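Local coordinates for histone fold protein (Methanopyrus kandleri, PDB 1F1E) that probably binds DNA as an archaeal histone, carrying two histone-fold sequences in tandem along a single chain, at residues I10-Q16 and Y78-F83; M38-A43 and Y108-I112; A45-L50 and H62-L66; K122-A127 and D139-A143. All coordinates share one frame; numbering follows the deposited sequence. Where two conformers were deposited one is given.

Interaction 1: residues I10-Q16 and Y78-F83; sequences IERIFRQ and YDGELF
Gln16 OE1 takes two hydrogen bonds. Glu81 N donates to Gln16 OE1 over 2.9 Å, in the carbonyl plane on a lone pair, and a water donates both to this oxygen and to Glu81 OE1. At the other end of the amide, Gln16 NE2 gives a hydrogen to Tyr78 OH at 2.9 Å and also bonds Glu117 on helix 102-129. Tyr78 OH in turn donates to Glu81 O, 2.6 Å off, so hydrogen bonds run from Gln16 to the backbone of the 78-83 loop. Glu81 reaches back with CG anti to its backbone N (chi1 -171°). Arg12 meets it side-on, NE bonding Glu81 OE1 at 2.8 Å. Its NH2 bonds Glu81 OE2 at 2.9 Å, both bonds use syn lone pairs, and the guanidinium and carboxylate planes are only 5° apart. Replacing Glu81 with an alanine removes both carboxylate oxygens and is likely to leave Arg12 without its counter-charge and the water with one anchor fewer. On the buried side, Ile13 CD1 sits over one face of the Phe83 ring, 3.9 Å from its centroid, a CH-pi contact. The loop joining helix 60-70 to helix 85-94 is thus pinned to the first helix by directional polar bonds outside and apolar packing inside.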
loop_
_atom_site.group_PDB
_atom_site.type_symbol
_atom_site.label_atom_id
_atom_site.label_comp_id
_atom_site.label_asym_id
_atom_site.label_seq_id
_atom_site.Cartn_x
_atom_site.Cartn_y
_atom_site.Cartn_z
ATOM N N ILE A 10 19.302 -9.549 5.556
ATOM C CA ILE A 10 18.606 -8.804 4.494
ATOM C C ILE A 10 19.032 -9.274 3.116
ATOM O O ILE A 10 18.204 -9.582 2.258
ATOM C CB ILE A 10 18.793 -7.303 4.640
ATOM C CG1 ILE A 10 18.179 -6.787 5.974
ATOM C CG2 ILE A 10 18.243 -6.561 3.446
ATOM C CD1 ILE A 10 18.558 -5.336 6.207
ATOM N N GLU A 11 20.354 -9.342 2.915
ATOM C CA GLU A 11 20.813 -9.820 1.640
ATOM C C GLU A 11 20.415 -11.243 1.301
ATOM O O GLU A 11 20.015 -11.401 0.185
ATOM C CB GLU A 11 22.368 -9.755 1.645
ATOM C CG GLU A 11 22.885 -10.076 0.261
ATOM C CD GLU A 11 24.378 -10.065 0.141
ATOM O OE1 GLU A 11 25.062 -9.618 1.102
ATOM O OE2 GLU A 11 24.837 -10.530 -0.921
ATOM N N ARG A 12 20.570 -12.184 2.259
ATOM C CA ARG A 12 20.203 -13.558 1.901
ATOM C C ARG A 12 18.717 -13.658 1.504
ATOM O O ARG A 12 18.337 -14.376 0.595
ATOM C CB ARG A 12 20.526 -14.581 2.991
ATOM C CG ARG A 12 22.042 -14.780 3.201
ATOM C CD ARG A 12 22.232 -15.934 4.198
ATOM N NE ARG A 12 21.784 -15.489 5.525
ATOM C CZ ARG A 12 22.519 -14.865 6.428
ATOM N NH1 ARG A 12 23.801 -14.563 6.238
ATOM N NH2 ARG A 12 21.992 -14.529 7.577
ATOM N N ILE A 13 17.904 -12.906 2.272
ATOM C CA ILE A 13 16.473 -13.028 2.092
ATOM C C ILE A 13 16.130 -12.439 0.734
ATOM O O ILE A 13 15.374 -12.993 -0.041
ATOM C CB ILE A 13 15.723 -12.429 3.251
ATOM C CG1 ILE A 13 15.938 -13.232 4.537
ATOM C CG2 ILE A 13 14.252 -12.284 2.971
ATOM C CD1 ILE A 13 15.618 -12.426 5.799
ATOM N N PHE A 14 16.645 -11.246 0.456
ATOM C CA PHE A 14 16.379 -10.646 -0.868
ATOM C C PHE A 14 16.844 -11.569 -1.978
ATOM O O PHE A 14 16.173 -11.767 -2.992
ATOM C CB PHE A 14 17.117 -9.323 -0.926
ATOM C CG PHE A 14 16.878 -8.536 -2.175
ATOM C CD1 PHE A 14 17.735 -8.593 -3.231
ATOM C CD2 PHE A 14 15.744 -7.732 -2.284
ATOM C CE1 PHE A 14 17.536 -7.865 -4.395
ATOM C CE2 PHE A 14 15.523 -7.041 -3.434
ATOM C CZ PHE A 14 16.410 -7.098 -4.485
ATOM N N ARG A 15 18.035 -12.148 -1.758
ATOM C CA ARG A 15 18.604 -13.014 -2.795
ATOM C C ARG A 15 17.802 -14.279 -3.019
ATOM O O ARG A 15 17.802 -14.928 -4.069
ATOM C CB ARG A 15 20.056 -13.314 -2.374
ATOM C CG ARG A 15 21.131 -13.431 -3.362
ATOM C CD ARG A 15 22.422 -13.865 -2.683
ATOM N NE ARG A 15 23.390 -12.763 -2.591
ATOM C CZ ARG A 15 24.089 -12.368 -3.660
ATOM N NH1 ARG A 15 24.962 -11.380 -3.551
ATOM N NH2 ARG A 15 23.915 -12.946 -4.841
ATOM N N GLN A 16 16.990 -14.716 -2.067
ATOM C CA GLN A 16 16.099 -15.824 -2.263
ATOM C C GLN A 16 15.159 -15.570 -3.421
ATOM O O GLN A 16 14.669 -16.500 -4.034
ATOM C CB GLN A 16 15.172 -16.057 -1.057
ATOM C CG GLN A 16 15.913 -16.574 0.151
ATOM C CD GLN A 16 15.142 -16.633 1.447
ATOM O OE1 GLN A 16 15.663 -17.034 2.474
ATOM N NE2 GLN A 16 13.879 -16.233 1.427
ATOM N N TYR A 78 5.450 -18.908 3.503
ATOM C CA TYR A 78 6.869 -18.583 3.439
ATOM C C TYR A 78 7.694 -19.516 4.313
ATOM O O TYR A 78 7.435 -19.666 5.512
ATOM C CB TYR A 78 7.100 -17.145 3.868
ATOM C CG TYR A 78 8.536 -16.725 3.897
ATOM C CD1 TYR A 78 9.168 -16.312 2.726
ATOM C CD2 TYR A 78 9.266 -16.730 5.077
ATOM C CE1 TYR A 78 10.485 -15.919 2.717
ATOM C CE2 TYR A 78 10.608 -16.343 5.109
ATOM C CZ TYR A 78 11.194 -15.934 3.915
ATOM O OH TYR A 78 12.502 -15.534 3.855
ATOM N N ASP A 79 8.755 -20.096 3.710
ATOM C CA ASP A 79 9.576 -21.004 4.441
ATOM C C ASP A 79 11.084 -20.703 4.245
ATOM O O ASP A 79 11.905 -21.561 4.492
ATOM C CB ASP A 79 9.353 -22.465 4.047
ATOM N N GLY A 80 11.397 -19.493 3.839
ATOM C CA GLY A 80 12.774 -19.032 3.749
ATOM C C GLY A 80 13.336 -18.591 5.088
ATOM O O GLY A 80 12.818 -18.850 6.187
ATOM N N GLU A 81 14.476 -17.925 5.020
ATOM C CA GLU A 81 15.129 -17.355 6.181
ATOM C C GLU A 81 14.251 -16.321 6.876
ATOM O O GLU A 81 13.586 -15.478 6.264
ATOM C CB GLU A 81 16.467 -16.723 5.772
ATOM C CG GLU A 81 17.211 -16.331 7.064
ATOM C CD GLU A 81 18.633 -15.857 6.841
ATOM O OE1 GLU A 81 19.094 -16.118 5.733
ATOM O OE2 GLU A 81 19.232 -15.232 7.797
ATOM N N LEU A 82 14.257 -16.314 8.210
ATOM C CA LEU A 82 13.535 -15.359 9.033
ATOM C C LEU A 82 14.506 -14.570 9.901
ATOM O O LEU A 82 15.614 -15.058 10.176
ATOM C CB LEU A 82 12.556 -16.094 9.943
ATOM C CG LEU A 82 11.395 -16.805 9.253
ATOM C CD1 LEU A 82 10.850 -17.862 10.222
ATOM C CD2 LEU A 82 10.389 -15.788 8.746
ATOM N N PHE A 83 14.103 -13.367 10.236
ATOM C CA PHE A 83 14.966 -12.699 11.198
ATOM C C PHE A 83 14.803 -13.300 12.569
ATOM O O PHE A 83 13.882 -14.052 12.837
ATOM C CB PHE A 83 14.530 -11.236 11.163
ATOM C CG PHE A 83 14.850 -10.513 9.858
ATOM C CD1 PHE A 83 16.148 -10.274 9.462
ATOM C CD2 PHE A 83 13.814 -10.107 9.057
ATOM C CE1 PHE A 83 16.428 -9.606 8.285
ATOM C CE2 PHE A 83 14.065 -9.417 7.895
ATOM C CZ PHE A 83 15.348 -9.160 7.513
HETATM O O HOH W 1 18.432 -17.288 3.283
#

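Interaction 2: residues M38-A43 and Y108-I112; sequences MAEYVA and YNKLI
Tyr108 stretches across to helix 25-51 and donates from its OH to Ala39 O over 2.7 Å. The hydroxyl lies 47° out of the carbonyl plane, off the lone pairs, while Ala43 N, continuing the helical bonding, reaches the same oxygen from the opposite face. This buried phenol therefore finds its acceptor in a carbonyl already used within the helix. The ring's edge rests against Val42, with CE1 of Tyr108 3.6 Å from CG1 of Val42, and the Ala43 methyl comes up near the hydroxyl. Leu63, Ile91 and Leu92, from two further helices, also touch Tyr108.

These residues join the long helices of the two histone-family sequences, helix 25-51 and helix 102-129. Their segments run roughly antiparallel at 136° with axes 10.5 Å apart, consistent with the handshake of a histone pair made here within one chain.

One turn on, Leu111 sets CD2 against the same Val42 methyl, CG1, at 3.7 Å, so that this branch is touched by both Tyr108 and Leu111. Ile112 holds CG1 between its backbone N and carbonyl carbon (chi1 65°), which carries CD1 to within 3.9 Å of Ala39 CB. Its other branch, Ile112 CG2, packs on Val42 CB at 4.1 Å.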
loop_
_atom_site.group_PDB
_atom_site.type_symbol
_atom_site.label_atom_id
_atom_site.label_comp_id
_atom_site.label_asym_id
_atom_site.label_seq_id
_atom_site.Cartn_x
_atom_site.Cartn_y
_atom_site.Cartn_z
HETATM N N MSE A 38 11.035 -0.382 5.519
HETATM C CA MSE A 38 9.839 -1.169 5.259
HETATM C C MSE A 38 9.398 -1.937 6.485
HETATM O O MSE A 38 8.219 -1.972 6.793
HETATM C CB MSE A 38 10.059 -2.107 4.078
HETATM C CG MSE A 38 8.885 -2.962 3.774
HETATM SE SE MSE A 38 8.810 -4.534 4.669
HETATM C CE MSE A 38 10.200 -5.430 4.022
ATOM N N ALA A 39 10.314 -2.556 7.187
ATOM C CA ALA A 39 9.957 -3.297 8.384
ATOM C C ALA A 39 9.302 -2.388 9.398
ATOM O O ALA A 39 8.319 -2.761 10.063
ATOM C CB ALA A 39 11.164 -4.010 8.975
ATOM N N GLU A 40 9.837 -1.165 9.560
ATOM C CA GLU A 40 9.263 -0.216 10.500
ATOM C C GLU A 40 7.888 0.236 10.060
ATOM O O GLU A 40 6.978 0.354 10.886
ATOM C CB GLU A 40 10.261 0.939 10.677
ATOM C CG GLU A 40 9.760 1.993 11.614
ATOM C CD GLU A 40 10.827 2.910 12.164
ATOM O OE1 GLU A 40 11.957 2.818 11.731
ATOM O OE2 GLU A 40 10.474 3.665 13.052
ATOM N N TYR A 41 7.724 0.502 8.787
ATOM C CA TYR A 41 6.472 0.878 8.216
ATOM C C TYR A 41 5.409 -0.191 8.493
ATOM O O TYR A 41 4.293 0.069 8.882
ATOM C CB TYR A 41 6.664 1.131 6.705
ATOM C CG TYR A 41 5.352 1.058 5.956
ATOM C CD1 TYR A 41 4.415 2.063 5.887
ATOM C CD2 TYR A 41 5.058 -0.085 5.249
ATOM C CE1 TYR A 41 3.260 1.888 5.171
ATOM C CE2 TYR A 41 3.893 -0.287 4.524
ATOM C CZ TYR A 41 2.990 0.747 4.497
ATOM O OH TYR A 41 1.817 0.572 3.774
ATOM N N VAL A 42 5.797 -1.461 8.281
ATOM C CA VAL A 42 4.900 -2.583 8.485
ATOM C C VAL A 42 4.565 -2.704 9.957
ATOM O O VAL A 42 3.428 -2.935 10.326
ATOM C CB VAL A 42 5.443 -3.889 7.936
ATOM C CG1 VAL A 42 4.532 -5.034 8.273
ATOM C CG2 VAL A 42 5.585 -3.782 6.407
ATOM N N ALA A 43 5.492 -2.501 10.833
ATOM C CA ALA A 43 5.229 -2.576 12.277
ATOM C C ALA A 43 4.285 -1.450 12.721
ATOM O O ALA A 43 3.330 -1.676 13.506
ATOM C CB ALA A 43 6.541 -2.529 13.008
ATOM N N TYR A 108 4.354 -11.489 11.405
ATOM C CA TYR A 108 5.056 -10.246 11.034
ATOM C C TYR A 108 6.404 -10.558 10.397
ATOM O O TYR A 108 6.783 -9.985 9.356
ATOM C CB TYR A 108 5.220 -9.417 12.293
ATOM C CG TYR A 108 6.128 -8.229 12.036
ATOM C CD1 TYR A 108 5.724 -7.150 11.276
ATOM C CD2 TYR A 108 7.395 -8.205 12.519
ATOM C CE1 TYR A 108 6.595 -6.105 11.069
ATOM C CE2 TYR A 108 8.292 -7.181 12.321
ATOM C CZ TYR A 108 7.865 -6.105 11.559
ATOM O OH TYR A 108 8.735 -5.106 11.364
ATOM N N ASN A 109 7.150 -11.499 11.016
ATOM C CA ASN A 109 8.421 -11.910 10.451
ATOM C C ASN A 109 8.251 -12.495 9.049
ATOM O O ASN A 109 8.962 -12.050 8.122
ATOM C CB ASN A 109 9.044 -12.930 11.414
ATOM C CG ASN A 109 10.540 -12.974 11.382
ATOM O OD1 ASN A 109 11.226 -12.355 10.597
ATOM N ND2 ASN A 109 11.040 -13.773 12.334
ATOM N N LYS A 110 7.308 -13.403 8.872
ATOM C CA LYS A 110 7.082 -13.928 7.510
ATOM C C LYS A 110 6.667 -12.852 6.548
ATOM O O LYS A 110 7.085 -12.862 5.402
ATOM C CB LYS A 110 5.975 -15.004 7.581
ATOM C CG LYS A 110 6.467 -16.294 8.198
ATOM C CD LYS A 110 5.158 -17.443 8.071
ATOM N N LEU A 111 5.886 -11.876 6.986
ATOM C CA LEU A 111 5.478 -10.803 6.103
ATOM C C LEU A 111 6.682 -9.995 5.657
ATOM O O LEU A 111 6.794 -9.709 4.470
ATOM C CB LEU A 111 4.463 -9.945 6.847
ATOM C CG LEU A 111 3.888 -8.721 6.133
ATOM C CD1 LEU A 111 3.350 -9.068 4.745
ATOM C CD2 LEU A 111 2.821 -8.021 6.953
ATOM N N ILE A 112 7.520 -9.519 6.550
ATOM C CA ILE A 112 8.601 -8.662 6.113
ATOM C C ILE A 112 9.607 -9.463 5.313
ATOM O O ILE A 112 10.232 -8.945 4.392
ATOM C CB ILE A 112 9.221 -7.877 7.290
ATOM C CG1 ILE A 112 9.915 -8.711 8.338
ATOM C CG2 ILE A 112 8.189 -6.957 7.915
ATOM C CD1 ILE A 112 10.693 -7.912 9.366
#

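Interaction 3: residues A45-L50 and H62-L66; sequences AAKSVL and HLKAL
Leu66 drives into the turn formed by Ala45 and Ala46, and here the packing is tightest. Its CG is anti to the carbonyl carbon (chi1 -74°), and the two methyls at the end of the chain part over helix 25-51: CD2 of Leu66 presses on Ala45 CB at 3.4 Å, closer than normal van der Waals contact, while CD1 of Leu66 comes to 3.4 Å from Ala46 N. The small alanines admit the leucine close to the backbone; Val69 of the second subunit also packs on Ala45. Leu66 CD2 also meets Val49 CG2 at 3.7 Å, the two side chains lying alongside but pointing opposite ways. Leu63, whose CB starts away from helix 25-51, bends back to bring CD1 to 3.9 Å from Ala46 CB.

The other side is looser. Val49 CG1 is 4.3 Å from Ala65 CB, and Ser48 of the second subunit packs on Ala65. At the far end Leu50 lies over one face of the His62 imidazole; both residues have two conformers, so that pairing is uncertain.

The segments, at 116° to each other, belong to the long central helix and the following short helix of a histone fold, linked through strand 57-58. No hydrogen bond crosses between them, so within this pair the angle between the helices depends on the shape of apolar side chains.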
loop_
_atom_site.group_PDB
_atom_site.type_symbol
_atom_site.label_atom_id
_atom_site.label_comp_id
_atom_site.label_asym_id
_atom_site.label_seq_id
_atom_site.Cartn_x
_atom_site.Cartn_y
_atom_site.Cartn_z
ATOM N N ALA A 45 2.169 -0.029 10.774
ATOM C CA ALA A 45 0.854 -0.403 10.205
ATOM C C ALA A 45 0.153 -1.429 11.036
ATOM O O ALA A 45 -1.055 -1.321 11.246
ATOM C CB ALA A 45 1.082 -0.906 8.795
ATOM N N ALA A 46 0.912 -2.399 11.548
ATOM C CA ALA A 46 0.381 -3.374 12.470
ATOM C C ALA A 46 -0.188 -2.690 13.707
ATOM O O ALA A 46 -1.286 -3.102 14.097
ATOM C CB ALA A 46 1.483 -4.351 12.852
ATOM N N LYS A 47 0.494 -1.692 14.234
ATOM C CA LYS A 47 -0.079 -0.975 15.373
ATOM C C LYS A 47 -1.389 -0.286 14.964
ATOM O O LYS A 47 -2.382 -0.338 15.709
ATOM C CB LYS A 47 0.923 0.016 15.924
ATOM C CG LYS A 47 0.446 0.956 17.007
ATOM C CD LYS A 47 0.044 0.275 18.309
ATOM C CE LYS A 47 -0.133 1.346 19.391
ATOM N NZ LYS A 47 -0.713 0.678 20.582
ATOM N N SER A 48 -1.418 0.351 13.796
ATOM C CA SER A 48 -2.615 1.016 13.304
ATOM C C SER A 48 -3.754 0.006 13.211
ATOM O O SER A 48 -4.877 0.348 13.663
ATOM C CB SER A 48 -2.373 1.650 11.951
ATOM O OG SER A 48 -1.412 2.687 12.040
ATOM N N VAL A 49 -3.535 -1.178 12.675
ATOM C CA VAL A 49 -4.593 -2.186 12.538
ATOM C C VAL A 49 -5.006 -2.671 13.910
ATOM O O VAL A 49 -6.220 -2.868 14.131
ATOM C CB VAL A 49 -4.124 -3.288 11.585
ATOM C CG1 VAL A 49 -5.108 -4.440 11.557
ATOM C CG2 VAL A 49 -3.880 -2.677 10.204
ATOM N N LEU A 50 -4.081 -2.818 14.869
ATOM C CA LEU A 50 -4.490 -3.155 16.249
ATOM C C LEU A 50 -5.054 -2.003 17.058
ATOM O O LEU A 50 -6.028 -2.169 17.842
ATOM C CB LEU A 50 -3.269 -3.808 16.932
ATOM C CG LEU A 50 -3.393 -3.981 18.444
ATOM C CD1 LEU A 50 -4.243 -5.192 18.788
ATOM C CD2 LEU A 50 -2.007 -4.086 19.065
ATOM N N HIS A 62 -4.217 -9.553 12.691
ATOM C CA HIS A 62 -3.820 -8.208 12.319
ATOM C C HIS A 62 -2.777 -8.168 11.191
ATOM O O HIS A 62 -2.870 -7.305 10.290
ATOM C CB HIS A 62 -3.239 -7.513 13.557
ATOM C CG HIS A 62 -4.308 -7.566 14.592
ATOM N ND1 HIS A 62 -3.976 -7.673 15.888
ATOM C CD2 HIS A 62 -5.641 -7.533 14.582
ATOM C CE1 HIS A 62 -5.029 -7.713 16.675
ATOM N NE2 HIS A 62 -6.122 -7.626 15.873
ATOM N N LEU A 63 -1.834 -9.110 11.247
ATOM C CA LEU A 63 -0.844 -9.115 10.190
ATOM C C LEU A 63 -1.409 -9.693 8.900
ATOM O O LEU A 63 -0.994 -9.277 7.829
ATOM C CB LEU A 63 0.356 -9.941 10.639
ATOM C CG LEU A 63 1.287 -9.410 11.710
ATOM C CD1 LEU A 63 1.709 -7.983 11.409
ATOM C CD2 LEU A 63 0.695 -9.546 13.084
ATOM N N LYS A 64 -2.387 -10.598 9.042
ATOM C CA LYS A 64 -3.032 -11.085 7.835
ATOM C C LYS A 64 -3.750 -9.967 7.103
ATOM O O LYS A 64 -3.708 -9.834 5.857
ATOM C CB LYS A 64 -3.947 -12.229 8.257
ATOM N N ALA A 65 -4.395 -9.095 7.864
ATOM C CA ALA A 65 -4.991 -7.923 7.211
ATOM C C ALA A 65 -3.950 -7.072 6.509
ATOM O O ALA A 65 -4.220 -6.660 5.390
ATOM C CB ALA A 65 -5.760 -7.089 8.225
ATOM N N LEU A 66 -2.773 -6.839 7.052
ATOM C CA LEU A 66 -1.793 -6.010 6.398
ATOM C C LEU A 66 -1.299 -6.696 5.130
ATOM O O LEU A 66 -1.051 -6.066 4.120
ATOM C CB LEU A 66 -0.539 -5.708 7.239
ATOM C CG LEU A 66 -0.529 -4.752 8.399
ATOM C CD1 LEU A 66 0.853 -4.704 8.994
ATOM C CD2 LEU A 66 -1.038 -3.381 7.943
#

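Interaction 4: residues K122-A127 and D139-A143; sequences KAAEYA and DVEKA
Tyr126 and Lys142 both turn CG anti to the carbonyl carbon (chi1 -75° and -77°), bringing the phenol ring and the lysine stem together at the solvent edge of the helix pair. Lys142 CB stands above one face of the ring, 3.9 Å from the Tyr126 centroid and 22° off its normal, a CH-pi contact offset toward the rim; its chain, extended in the conformer described, then carries CD past the ring. In that conformer a water donating to Tyr126 O also accepts from Lys142 NZ, a tentative second link. With an alanine in place of Tyr126 the lysine stem loses its aromatic support, which is likely to open a gap beside Ala143.

Deeper in, the axes of segments 122-127 and 139-143 approach to 8.0 Å because small residues face each other: Ala123 CB and Ala143 CB are separated by 4.2 Å, and Lys122 CG lies 3.8 Å from Ala143 CB before its ammonium turns away to a salt bridge with Glu125. Asp139 CB packs on Ala123 O at 3.5 Å, and its carboxylate is held by a salt bridge to Arg132 and a hydrogen bond from Gln136 N.

Both segments belong to the second histone-family sequence, its long helix and the short one after. Val135 of strand 134-135 fills in beside Ala123, Ala127 and Val140, and helix 25-51 covers Val140 through Ala27, Thr30 and Ile31.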
loop_
_atom_site.group_PDB
_atom_site.type_symbol
_atom_site.label_atom_id
_atom_site.label_comp_id
_atom_site.label_asym_id
_atom_site.label_seq_id
_atom_site.Cartn_x
_atom_site.Cartn_y
_atom_site.Cartn_z
ATOM N N LYS A 122 10.814 -9.030 -8.034
ATOM C CA LYS A 122 10.467 -7.942 -8.887
ATOM C C LYS A 122 11.716 -7.286 -9.482
ATOM O O LYS A 122 11.758 -6.939 -10.670
ATOM C CB LYS A 122 9.610 -6.917 -8.108
ATOM C CG LYS A 122 8.996 -5.848 -9.053
ATOM C CD LYS A 122 7.969 -6.459 -9.975
ATOM C CE LYS A 122 7.234 -5.511 -10.889
ATOM N NZ LYS A 122 6.374 -6.430 -11.717
ATOM N N ALA A 123 12.738 -7.098 -8.628
ATOM C CA ALA A 123 13.994 -6.536 -9.136
ATOM C C ALA A 123 14.596 -7.441 -10.222
ATOM O O ALA A 123 15.150 -6.935 -11.192
ATOM C CB ALA A 123 14.945 -6.329 -7.954
ATOM N N ALA A 124 14.505 -8.753 -10.036
ATOM C CA ALA A 124 15.016 -9.742 -10.978
ATOM C C ALA A 124 14.290 -9.565 -12.304
ATOM O O ALA A 124 14.886 -9.587 -13.406
ATOM C CB ALA A 124 14.944 -11.145 -10.438
ATOM N N GLU A 125 12.998 -9.314 -12.205
ATOM C CA GLU A 125 12.205 -9.112 -13.401
ATOM C C GLU A 125 12.676 -7.885 -14.166
ATOM O O GLU A 125 12.770 -7.883 -15.402
ATOM C CB GLU A 125 10.719 -9.034 -12.995
ATOM C CG GLU A 125 9.832 -8.553 -14.130
ATOM C CD GLU A 125 8.373 -8.454 -13.731
ATOM O OE1 GLU A 125 7.950 -8.565 -12.568
ATOM O OE2 GLU A 125 7.615 -8.237 -14.705
ATOM N N TYR A 126 13.024 -6.819 -13.458
ATOM C CA TYR A 126 13.556 -5.635 -14.156
ATOM C C TYR A 126 14.925 -5.893 -14.760
ATOM O O TYR A 126 15.226 -5.405 -15.860
ATOM C CB TYR A 126 13.565 -4.457 -13.222
ATOM C CG TYR A 126 12.203 -3.822 -12.951
ATOM C CD1 TYR A 126 11.404 -3.383 -14.041
ATOM C CD2 TYR A 126 11.695 -3.680 -11.694
ATOM C CE1 TYR A 126 10.162 -2.817 -13.744
ATOM C CE2 TYR A 126 10.462 -3.101 -11.422
ATOM C CZ TYR A 126 9.691 -2.672 -12.465
ATOM O OH TYR A 126 8.481 -2.099 -12.222
ATOM N N ALA A 127 15.766 -6.676 -14.065
ATOM C CA ALA A 127 17.043 -6.987 -14.697
ATOM C C ALA A 127 16.842 -7.794 -15.964
ATOM O O ALA A 127 17.523 -7.607 -16.975
ATOM C CB ALA A 127 17.862 -7.771 -13.704
ATOM N N ASP A 139 17.263 -1.611 -10.614
ATOM C CA ASP A 139 16.189 -2.603 -10.598
ATOM C C ASP A 139 15.471 -2.639 -9.282
ATOM O O ASP A 139 14.272 -2.814 -9.164
ATOM C CB ASP A 139 16.875 -3.967 -10.815
ATOM C CG ASP A 139 17.600 -4.061 -12.149
ATOM O OD1 ASP A 139 17.090 -3.485 -13.135
ATOM O OD2 ASP A 139 18.678 -4.716 -12.111
ATOM N N VAL A 140 16.271 -2.485 -8.211
ATOM C CA VAL A 140 15.721 -2.446 -6.877
ATOM C C VAL A 140 14.907 -1.191 -6.656
ATOM O O VAL A 140 13.787 -1.258 -6.100
ATOM C CB VAL A 140 16.773 -2.550 -5.754
ATOM C CG1 VAL A 140 16.049 -2.708 -4.414
ATOM C CG2 VAL A 140 17.723 -3.696 -5.993
ATOM N N GLU A 141 15.404 -0.041 -7.112
ATOM C CA GLU A 141 14.658 1.189 -6.995
ATOM C C GLU A 141 13.299 1.128 -7.689
ATOM O O GLU A 141 12.263 1.511 -7.131
ATOM C CB GLU A 141 15.479 2.348 -7.615
ATOM C CG GLU A 141 16.688 2.765 -6.814
ATOM C CD GLU A 141 17.687 3.611 -7.561
ATOM O OE1 GLU A 141 18.729 3.903 -6.981
ATOM O OE2 GLU A 141 17.463 3.955 -8.756
ATOM N N LYS A 142 13.308 0.557 -8.882
ATOM C CA LYS A 142 12.050 0.427 -9.626
ATOM C C LYS A 142 11.089 -0.548 -8.965
ATOM O O LYS A 142 9.877 -0.333 -8.876
ATOM C CB LYS A 142 12.364 -0.070 -11.050
ATOM C CG LYS A 142 12.918 0.860 -12.096
ATOM C CD LYS A 142 13.174 0.016 -13.349
ATOM C CE LYS A 142 13.736 0.665 -14.591
ATOM N NZ LYS A 142 13.802 -0.320 -15.726
ATOM N N ALA A 143 11.689 -1.659 -8.422
ATOM C CA ALA A 143 10.868 -2.598 -7.687
ATOM C C ALA A 143 10.198 -1.993 -6.455
ATOM O O ALA A 143 9.009 -2.231 -6.178
ATOM C CB ALA A 143 11.689 -3.820 -7.297
HETATM O O HOH W 2 14.597 -2.973 -16.511
#

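Overall arrangement
Interactions 2, 3 and 4 share helices 25-51 and 102-129: interaction 2 crosses them, interaction 3 uses the first and interaction 4 the second. Interactions 2 and 3 adjoin, centres about 10 Å apart, where Leu66 CD1 lies 3.4 Å from Val42 O. Interaction 1 meets interaction 2 through a probable hydrogen bond, Asn109 ND2 to Phe83 O at 2.9 Å, and reaches interaction 4 by Phe14, whose CZ is 3.8 Å from Ala123 CB. Interactions 3 and 4, corresponding long-helix to short-helix junctions, lie on opposite sides of the chain's centre, about 27 Å between centres. Interactions 2, through Tyr41, and 3 border the second subunit, whereas interactions 1 and 4 touch no other chain.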